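Decapping and exoribonuclease protein 1 (Kluyveromyces lactis, PDB 4GPS) removes caps from the 5' ends of RNAs, including the NAD cap, and degrades RNA as a metal-dependent 5'-3' exoribonuclease. Local coordinates at residues T396-K401 with I412-Q417; S59-K65 with N407-S413; L160-Y164 with Q205-L211. All coordinates share one frame; numbering follows the deposited sequence.

Contacts 1 and 2 share Ile412 and Ser413 and use the two edges of strand 409-414: strand 399-404 pairs with it in contact 1, strand 60-63 in contact 2. Their centres lie about 15 Å apart, and they touch where Pro414 meets Ser59. Contact 3 sets helix 156-167 against the turn leading into strand 210-213; its centre is about 16 Å from that of contact 1 and about 24 Å from that of contact 2, and it touches neither. Strand 198-204 bridges the gap, pairing with both 399-404 and 210-213. Contacts 1 and 2 are remote from the metal site, whereas in contact 3 the side chain of Leu160 lies about 11 Å from that of Glu280, a probable substrate-binding residue.

Contact 1. Residues T396-K401 with I412-Q417; sequences TSTTFK and ISPASQ
The Phe400 ring is approached obliquely by Ile412 and Pro414. CG2 of Ile412 lies 3.7 Å from Phe400 CD2, while CA of Pro414 comes within 3.9 Å of that same ring carbon; CB of the proline adds a looser contact to CE2. Because Phe400 holds CG beside its own backbone N (chi1 -61°), the ring swings across to the partner strand, and with Ile412 it packs on Leu388 and Leu391 of helix 370-393.

Behind these side chains run the two strands of the hairpin 399-404/409-414. Phe400 and Pro414 form a non-hydrogen-bonded antiparallel pair whose side chains diverge, so the ring meets the proline mainly at CA. The hydrogen-bonded pair Lys401 and Ser413 follows. Lys401 N donates to Ser413 O at 2.9 Å, approaching nearly in line with the carbonyl, whereas the return bond from Ser413 N to Lys401 O is weak. Beyond the proline, which has no N-H to give, Ala415 N donates to Thr399 O at 2.8 Å in an almost straight bond (169°). Thr399 OG1 turns instead to Thr203, tying the hairpin to strand 198-204. Ser397 then takes over with its side chain: OG gives its proton to Ala415 O at 3.1 Å, from a position tilted 31° out of the carbonyl plane. A water accepts from Thr399 N and probably donates to the same Ala415 O, linking the backbones where they separate. Farther out, CG2 of Thr396 rests 3.2 Å from Gln417 OE1.

The chemistry thus changes along the hairpin. Apolar groups meet on the helix side at Phe400 and Ile412, while past Pro414 a hydroxyl and probably a water meet Ala415 O in place of regular strand pairing.

Contact 2. Residues S59-K65 with N407-S413; sequences SLVLSCK and NLTLSIS
Strand 60-63, close to the first modelled residue, adds to strand 409-414 as an antiparallel neighbour, joining the N-terminal part of the chain to its C-terminal beta hairpin. Leu60 with Ile412 and Leu62 with Leu410 are the hydrogen-bonded pairs, each tied by two backbone bonds; Val61 with Ser411 and Ser63 with Thr409 are the non-hydrogen-bonded ones. In the straightest of these bonds (171°), Ile412 N donates to Leu60 O at 2.9 Å. One further bond, from Cys64 N to Leu408 O, carries the pairing just past the end of strand 60-63.

Leu60, Leu62, Leu410 and Ile412 point to one face of the sheet. Leu60 and Ile412 lie alongside each other, pointing the same way, with CD2 of the leucine 4.1 Å from CD1 of the isoleucine. Beyond the strand end, Cys64 SG is turned beside the backbone N (chi1 -67°) and rests 3.9 Å from CB of Leu410. On the other face, Val61 CG1 crosses to Thr409 CG2 at 3.8 Å, and Val61 CG2 reaches Ser411 OG at the same distance. A water gathers the polar groups at the end of this face, bonding to Ser63 OG and Thr409 OG1 and donating to Asn407 O. Lys65 runs beside Asn407, and a bend at chi3 (-55°) brings its CE to 3.0 Å from Asn407 O.

Helix 370-393 lies under the leucine face, where Leu60 and Leu62 touch Asn387 and Leu410 touches Val383. Leu410 also packs on Val402 and Ile404 of the neighbouring strand 399-404, and Leu408 touches Phe67, Cys191, Pro192 and Tyr366 from surrounding loops.

Contact 3. Residues L160-Y164 with Q205-L211; sequences LKEAY and QPDKNIL
Leu160 slides past Leu211 from the opposite direction, CD2 of the first meeting CD1 of the second at 3.7 Å. The other branch of Leu211, CD2, touches CE of Lys161, whose extended chain passes it at about a right angle. One turn farther along helix 156-167, Tyr164 reaches from the helix toward the type I turn of residues 205-208. Its CG stands anti to the backbone N (chi1 -176°), which carries the hydroxyl out to Asp207. There OH donates to Asp207 OD2; the modelled separation of 2.4 Å is very short, and its exact value is doubtful. OD2 lies at the edge of the tyrosine ring, in its plane, while the carboxylate is turned 66° against the ring.

The second carboxylate oxygen serves the turn itself. Asp207 OD1 accepts from Asn209 N at 3.1 Å, an Asx turn in which the donor sits above the carboxylate plane. The side chains of Gln205 and Asn209 also approach the hydroxyl. Val179 of strand 176-181 touches both Leu160 and Tyr164.

The contact therefore divides into an apolar half, where the helix rests on the start of strand 210-213, and a polar half at the turn. There the Asx turn engages OD1 of Asp207 and leaves OD2 directed at the tyrosine hydroxyl, although the length of that bond remains uncertain.

Contact 1. Residues T396-K401 with I412-Q417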
loop_
_atom_site.group_PDB
_atom_site.type_symbol
_atom_site.label_atom_id
_atom_site.label_comp_id
_atom_site.label_asym_id
_atom_site.label_seq_id
_atom_site.Cartn_x
_atom_site.Cartn_y
_atom_site.Cartn_z
ATOM N N THR A 396 26.924 -9.322 -14.783
ATOM C CA THR A 396 27.650 -9.519 -13.523
ATOM C C THR A 396 26.920 -8.714 -12.449
ATOM O O THR A 396 27.275 -8.731 -11.260
ATOM C CB THR A 396 29.093 -8.963 -13.619
ATOM O OG1 THR A 396 29.641 -9.281 -14.905
ATOM C CG2 THR A 396 29.981 -9.564 -12.529
ATOM N N SER A 397 25.901 -7.987 -12.884
ATOM C CA SER A 397 25.140 -7.166 -11.966
ATOM C C SER A 397 23.869 -7.870 -11.511
ATOM O O SER A 397 23.104 -8.397 -12.321
ATOM C CB SER A 397 24.793 -5.808 -12.618
ATOM O OG SER A 397 25.884 -4.891 -12.577
ATOM N N THR A 398 23.675 -7.889 -10.199
ATOM C CA THR A 398 22.492 -8.483 -9.622
ATOM C C THR A 398 21.505 -7.339 -9.327
ATOM O O THR A 398 20.312 -7.570 -9.110
ATOM C CB THR A 398 22.839 -9.267 -8.310
ATOM O OG1 THR A 398 23.498 -8.407 -7.358
ATOM C CG2 THR A 398 23.734 -10.427 -8.625
ATOM N N THR A 399 21.996 -6.098 -9.319
ATOM C CA THR A 399 21.122 -4.967 -9.031
ATOM C C THR A 399 20.895 -4.061 -10.260
ATOM O O THR A 399 21.836 -3.716 -10.977
ATOM C CB THR A 399 21.661 -4.151 -7.816
ATOM O OG1 THR A 399 21.906 -5.037 -6.707
ATOM C CG2 THR A 399 20.642 -3.117 -7.384
ATOM N N PHE A 400 19.632 -3.682 -10.475
ATOM C CA PHE A 400 19.203 -2.881 -11.614
ATOM C C PHE A 400 18.379 -1.641 -11.261
ATOM O O PHE A 400 17.567 -1.670 -10.338
ATOM C CB PHE A 400 18.349 -3.754 -12.563
ATOM C CG PHE A 400 19.075 -4.947 -13.123
ATOM C CD1 PHE A 400 19.234 -6.107 -12.365
ATOM C CD2 PHE A 400 19.660 -4.889 -14.382
ATOM C CE1 PHE A 400 19.968 -7.186 -12.849
ATOM C CE2 PHE A 400 20.403 -5.976 -14.871
ATOM C CZ PHE A 400 20.555 -7.123 -14.103
ATOM N N LYS A 401 18.579 -0.551 -11.999
ATOM C CA LYS A 401 17.787 0.648 -11.772
ATOM C C LYS A 401 16.552 0.448 -12.638
ATOM O O LYS A 401 16.668 0.232 -13.846
ATOM C CB LYS A 401 18.510 1.913 -12.231
ATOM C CG LYS A 401 19.706 2.321 -11.387
ATOM C CD LYS A 401 20.058 3.782 -11.654
ATOM C CE LYS A 401 21.200 4.263 -10.764
ATOM N NZ LYS A 401 21.346 5.753 -10.865
ATOM N N ILE A 412 15.496 -0.356 -17.863
ATOM C CA ILE A 412 16.292 -1.180 -16.953
ATOM C C ILE A 412 17.780 -1.150 -17.344
ATOM O O ILE A 412 18.159 -1.501 -18.456
ATOM C CB ILE A 412 15.836 -2.662 -16.952
ATOM C CG1 ILE A 412 14.346 -2.761 -16.640
ATOM C CG2 ILE A 412 16.590 -3.429 -15.877
ATOM C CD1 ILE A 412 13.811 -4.194 -16.558
ATOM N N SER A 413 18.627 -0.720 -16.426
ATOM C CA SER A 413 20.059 -0.669 -16.685
ATOM C C SER A 413 20.740 -1.149 -15.416
ATOM O O SER A 413 20.249 -0.921 -14.308
ATOM C CB SER A 413 20.486 0.751 -17.022
ATOM O OG SER A 413 19.897 1.635 -16.106
ATOM N N PRO A 414 21.884 -1.816 -15.561
ATOM C CA PRO A 414 22.606 -2.333 -14.395
ATOM C C PRO A 414 23.173 -1.253 -13.493
ATOM O O PRO A 414 23.618 -0.219 -13.970
ATOM C CB PRO A 414 23.691 -3.206 -15.027
ATOM C CG PRO A 414 24.013 -2.469 -16.281
ATOM C CD PRO A 414 22.658 -2.007 -16.802
ATOM N N ALA A 415 23.116 -1.492 -12.187
ATOM C CA ALA A 415 23.667 -0.564 -11.204
ATOM C C ALA A 415 24.992 -1.187 -10.756
ATOM O O ALA A 415 25.157 -2.402 -10.834
ATOM C CB ALA A 415 22.729 -0.428 -10.042
ATOM N N SER A 416 25.927 -0.375 -10.285
ATOM C CA SER A 416 27.232 -0.899 -9.876
ATOM C C SER A 416 27.217 -2.084 -8.919
ATOM O O SER A 416 26.424 -2.116 -7.980
ATOM C CB SER A 416 28.070 0.206 -9.236
ATOM O OG SER A 416 29.353 -0.301 -8.888
ATOM N N GLN A 417 28.112 -3.044 -9.142
ATOM C CA GLN A 417 28.218 -4.204 -8.261
ATOM C C GLN A 417 29.065 -3.844 -7.021
ATOM O O GLN A 417 29.327 -4.694 -6.171
ATOM C CB GLN A 417 28.873 -5.360 -8.991
ATOM C CG GLN A 417 30.355 -5.146 -9.222
ATOM C CD GLN A 417 30.833 -5.807 -10.500
ATOM O OE1 GLN A 417 30.502 -6.971 -10.770
ATOM N NE2 GLN A 417 31.618 -5.073 -11.301
HETATM O O HOH W 1 24.789 -4.991 -9.091
#

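Contact 2. Residues S59-K65 with N407-S413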
loop_
_atom_site.group_PDB
_atom_site.type_symbol
_atom_site.label_atom_id
_atom_site.label_comp_id
_atom_site.label_asym_id
_atom_site.label_seq_id
_atom_site.Cartn_x
_atom_site.Cartn_y
_atom_site.Cartn_z
ATOM N N SER A 59 21.380 -3.381 -20.819
ATOM C CA SER A 59 20.214 -2.524 -20.590
ATOM C C SER A 59 18.983 -2.917 -21.405
ATOM O O SER A 59 19.016 -3.844 -22.214
ATOM C CB SER A 59 20.551 -1.070 -20.899
ATOM O OG SER A 59 21.441 -0.555 -19.933
ATOM N N LEU A 60 17.893 -2.199 -21.179
ATOM C CA LEU A 60 16.644 -2.457 -21.870
ATOM C C LEU A 60 15.685 -1.282 -21.818
ATOM O O LEU A 60 15.437 -0.727 -20.744
ATOM C CB LEU A 60 15.933 -3.659 -21.260
ATOM C CG LEU A 60 14.447 -3.597 -21.619
ATOM C CD1 LEU A 60 14.263 -4.141 -23.034
ATOM C CD2 LEU A 60 13.611 -4.376 -20.624
ATOM N N VAL A 61 15.164 -0.881 -22.977
ATOM C CA VAL A 61 14.152 0.168 -23.002
ATOM C C VAL A 61 12.957 -0.527 -23.651
ATOM O O VAL A 61 13.094 -1.172 -24.686
ATOM C CB VAL A 61 14.593 1.427 -23.757
ATOM C CG1 VAL A 61 13.447 2.428 -23.797
ATOM C CG2 VAL A 61 15.742 2.095 -23.002
ATOM N N LEU A 62 11.798 -0.434 -23.001
ATOM C CA LEU A 62 10.606 -1.121 -23.457
ATOM C C LEU A 62 9.355 -0.323 -23.155
ATOM O O LEU A 62 9.101 0.042 -22.004
ATOM C CB LEU A 62 10.519 -2.461 -22.742
ATOM C CG LEU A 62 10.034 -3.694 -23.496
ATOM C CD1 LEU A 62 10.029 -4.862 -22.527
ATOM C CD2 LEU A 62 8.659 -3.476 -24.065
ATOM N N SER A 63 8.576 -0.032 -24.189
ATOM C CA SER A 63 7.335 0.690 -23.992
ATOM C C SER A 63 6.312 -0.309 -23.421
ATOM O O SER A 63 6.249 -1.467 -23.851
ATOM C CB SER A 63 6.834 1.233 -25.320
ATOM O OG SER A 63 5.436 1.450 -25.259
ATOM N N CYS A 64 5.528 0.138 -22.446
ATOM C CA CYS A 64 4.520 -0.709 -21.832
ATOM C C CYS A 64 3.197 0.002 -21.890
ATOM O O CYS A 64 2.244 -0.437 -21.235
ATOM C CB CYS A 64 4.857 -0.984 -20.361
ATOM S SG CYS A 64 6.332 -1.980 -20.105
ATOM N N LYS A 65 3.133 1.094 -22.664
ATOM C CA LYS A 65 1.907 1.891 -22.786
ATOM C C LYS A 65 0.729 1.175 -23.436
ATOM O O LYS A 65 -0.427 1.564 -23.242
ATOM C CB LYS A 65 2.145 3.194 -23.558
ATOM C CG LYS A 65 0.981 4.200 -23.386
ATOM C CD LYS A 65 1.161 5.497 -24.204
ATOM C CE LYS A 65 2.497 6.213 -23.905
ATOM N NZ LYS A 65 2.745 7.465 -24.690
ATOM N N ASN A 407 5.047 8.055 -19.589
ATOM C CA ASN A 407 4.471 7.451 -20.814
ATOM C C ASN A 407 4.455 5.946 -20.695
ATOM O O ASN A 407 4.243 5.250 -21.684
ATOM C CB ASN A 407 5.304 7.735 -22.077
ATOM C CG ASN A 407 5.432 9.206 -22.389
ATOM O OD1 ASN A 407 4.428 9.910 -22.564
ATOM N ND2 ASN A 407 6.678 9.688 -22.470
ATOM N N LEU A 408 4.729 5.444 -19.498
ATOM C CA LEU A 408 4.789 4.017 -19.243
ATOM C C LEU A 408 5.918 3.330 -20.000
ATOM O O LEU A 408 5.828 2.148 -20.324
ATOM C CB LEU A 408 3.453 3.347 -19.551
ATOM C CG LEU A 408 2.295 4.060 -18.843
ATOM C CD1 LEU A 408 1.017 3.238 -19.003
ATOM C CD2 LEU A 408 2.626 4.256 -17.368
ATOM N N THR A 409 6.982 4.063 -20.302
ATOM C CA THR A 409 8.119 3.413 -20.940
ATOM C C THR A 409 9.036 2.888 -19.823
ATOM O O THR A 409 9.504 3.653 -18.968
ATOM C CB THR A 409 8.915 4.368 -21.829
ATOM O OG1 THR A 409 8.177 4.607 -23.033
ATOM C CG2 THR A 409 10.278 3.761 -22.185
ATOM N N LEU A 410 9.278 1.581 -19.836
ATOM C CA LEU A 410 10.107 0.923 -18.843
ATOM C C LEU A 410 11.589 0.950 -19.219
ATOM O O LEU A 410 11.940 0.605 -20.333
ATOM C CB LEU A 410 9.645 -0.550 -18.691
ATOM C CG LEU A 410 10.613 -1.510 -17.984
ATOM C CD1 LEU A 410 10.712 -1.090 -16.525
ATOM C CD2 LEU A 410 10.155 -2.960 -18.118
ATOM N N SER A 411 12.447 1.353 -18.281
ATOM C CA SER A 411 13.907 1.389 -18.482
ATOM C C SER A 411 14.669 0.588 -17.425
ATOM O O SER A 411 14.510 0.837 -16.232
ATOM C CB SER A 411 14.431 2.820 -18.444
ATOM O OG SER A 411 14.339 3.396 -19.718
ATOM N N ILE A 412 15.496 -0.356 -17.863
ATOM C CA ILE A 412 16.292 -1.180 -16.953
ATOM C C ILE A 412 17.780 -1.150 -17.344
ATOM O O ILE A 412 18.159 -1.501 -18.456
ATOM C CB ILE A 412 15.836 -2.662 -16.952
ATOM C CG1 ILE A 412 14.346 -2.761 -16.640
ATOM C CG2 ILE A 412 16.590 -3.429 -15.877
ATOM C CD1 ILE A 412 13.811 -4.194 -16.558
ATOM N N SER A 413 18.627 -0.720 -16.426
ATOM C CA SER A 413 20.059 -0.669 -16.685
ATOM C C SER A 413 20.740 -1.149 -15.416
ATOM O O SER A 413 20.249 -0.921 -14.308
ATOM C CB SER A 413 20.486 0.751 -17.022
ATOM O OG SER A 413 19.897 1.635 -16.106
HETATM O O HOH W 2 5.650 3.960 -23.368
#

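Contact 3. Residues L160-Y164 with Q205-L211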
loop_
_atom_site.group_PDB
_atom_site.type_symbol
_atom_site.label_atom_id
_atom_site.label_comp_id
_atom_site.label_asym_id
_atom_site.label_seq_id
_atom_site.Cartn_x
_atom_site.Cartn_y
_atom_site.Cartn_z
ATOM N N LEU A 160 12.491 -6.338 6.403
ATOM C CA LEU A 160 12.043 -7.100 5.244
ATOM C C LEU A 160 12.995 -8.260 5.052
ATOM O O LEU A 160 12.561 -9.379 4.796
ATOM C CB LEU A 160 12.082 -6.238 3.973
ATOM C CG LEU A 160 11.428 -6.865 2.740
ATOM C CD1 LEU A 160 9.963 -7.105 3.045
ATOM C CD2 LEU A 160 11.566 -5.960 1.526
ATOM N N LYS A 161 14.294 -7.991 5.180
ATOM C CA LYS A 161 15.271 -9.044 5.005
ATOM C C LYS A 161 15.236 -10.096 6.117
ATOM O O LYS A 161 15.597 -11.244 5.891
ATOM C CB LYS A 161 16.671 -8.456 4.839
ATOM C CG LYS A 161 16.856 -7.649 3.566
ATOM C CD LYS A 161 18.238 -7.040 3.561
ATOM C CE LYS A 161 18.554 -6.329 2.254
ATOM N NZ LYS A 161 19.921 -5.655 2.278
ATOM N N GLU A 162 14.820 -9.727 7.322
ATOM C CA GLU A 162 14.710 -10.737 8.378
ATOM C C GLU A 162 13.433 -11.549 8.080
ATOM O O GLU A 162 13.397 -12.760 8.252
ATOM C CB GLU A 162 14.566 -10.087 9.744
ATOM C CG GLU A 162 15.739 -9.230 10.159
ATOM C CD GLU A 162 16.961 -10.043 10.518
ATOM O OE1 GLU A 162 16.812 -11.093 11.200
ATOM O OE2 GLU A 162 18.066 -9.614 10.125
ATOM N N ALA A 163 12.381 -10.865 7.642
ATOM C CA ALA A 163 11.148 -11.533 7.307
ATOM C C ALA A 163 11.395 -12.520 6.152
ATOM O O ALA A 163 10.846 -13.608 6.155
ATOM C CB ALA A 163 10.079 -10.508 6.923
ATOM N N TYR A 164 12.238 -12.153 5.185
ATOM C CA TYR A 164 12.532 -13.034 4.058
ATOM C C TYR A 164 13.275 -14.264 4.546
ATOM O O TYR A 164 12.978 -15.383 4.151
ATOM C CB TYR A 164 13.414 -12.348 3.028
ATOM C CG TYR A 164 13.674 -13.195 1.798
ATOM C CD1 TYR A 164 12.708 -13.299 0.789
ATOM C CD2 TYR A 164 14.869 -13.901 1.645
ATOM C CE1 TYR A 164 12.923 -14.073 -0.319
ATOM C CE2 TYR A 164 15.092 -14.693 0.523
ATOM C CZ TYR A 164 14.108 -14.771 -0.456
ATOM O OH TYR A 164 14.301 -15.532 -1.562
ATOM N N GLN A 205 18.306 -11.748 -6.682
ATOM C CA GLN A 205 19.154 -12.467 -5.735
ATOM C C GLN A 205 19.652 -13.791 -6.330
ATOM O O GLN A 205 19.131 -14.280 -7.329
ATOM C CB GLN A 205 18.388 -12.735 -4.431
ATOM C CG GLN A 205 17.608 -11.528 -3.924
ATOM C CD GLN A 205 16.818 -11.816 -2.653
ATOM O OE1 GLN A 205 16.261 -12.920 -2.480
ATOM N NE2 GLN A 205 16.754 -10.819 -1.754
ATOM N N PRO A 206 20.680 -14.386 -5.717
ATOM C CA PRO A 206 21.180 -15.658 -6.252
ATOM C C PRO A 206 20.145 -16.771 -6.260
ATOM O O PRO A 206 20.267 -17.711 -7.051
ATOM C CB PRO A 206 22.398 -15.967 -5.381
ATOM C CG PRO A 206 22.244 -15.068 -4.173
ATOM C CD PRO A 206 21.603 -13.817 -4.720
ATOM N N ASP A 207 19.123 -16.677 -5.405
ATOM C CA ASP A 207 18.086 -17.704 -5.415
ATOM C C ASP A 207 17.016 -17.406 -6.493
ATOM O O ASP A 207 16.022 -18.120 -6.652
ATOM C CB ASP A 207 17.457 -17.878 -4.023
ATOM C CG ASP A 207 16.698 -16.641 -3.513
ATOM O OD1 ASP A 207 16.610 -15.568 -4.177
ATOM O OD2 ASP A 207 16.176 -16.781 -2.390
ATOM N N LYS A 208 17.239 -16.324 -7.230
ATOM C CA LYS A 208 16.371 -15.921 -8.331
ATOM C C LYS A 208 15.091 -15.184 -7.954
ATOM O O LYS A 208 14.288 -14.834 -8.827
ATOM C CB LYS A 208 16.089 -17.133 -9.224
ATOM C CG LYS A 208 17.368 -17.651 -9.913
ATOM C CD LYS A 208 17.979 -16.558 -10.800
ATOM C CE LYS A 208 19.407 -16.875 -11.218
ATOM N NZ LYS A 208 20.358 -16.732 -10.054
ATOM N N ASN A 209 14.891 -14.956 -6.661
ATOM C CA ASN A 209 13.743 -14.174 -6.237
ATOM C C ASN A 209 14.239 -12.720 -6.366
ATOM O O ASN A 209 15.437 -12.484 -6.422
ATOM C CB ASN A 209 13.344 -14.557 -4.811
ATOM C CG ASN A 209 12.601 -15.863 -4.779
ATOM O OD1 ASN A 209 12.744 -16.685 -3.854
ATOM N ND2 ASN A 209 11.789 -16.073 -5.809
ATOM N N ILE A 210 13.327 -11.765 -6.441
ATOM C CA ILE A 210 13.692 -10.365 -6.628
ATOM C C ILE A 210 13.343 -9.440 -5.458
ATOM O O ILE A 210 12.201 -9.385 -4.993
ATOM C CB ILE A 210 13.023 -9.823 -7.913
ATOM C CG1 ILE A 210 13.482 -10.649 -9.119
ATOM C CG2 ILE A 210 13.373 -8.357 -8.114
ATOM C CD1 ILE A 210 12.659 -10.475 -10.367
ATOM N N LEU A 211 14.340 -8.688 -5.007
ATOM C CA LEU A 211 14.150 -7.756 -3.913
ATOM C C LEU A 211 13.989 -6.359 -4.463
ATOM O O LEU A 211 14.838 -5.893 -5.205
ATOM C CB LEU A 211 15.367 -7.784 -2.986
ATOM C CG LEU A 211 15.348 -6.783 -1.832
ATOM C CD1 LEU A 211 14.155 -7.046 -0.941
ATOM C CD2 LEU A 211 16.637 -6.918 -1.028
#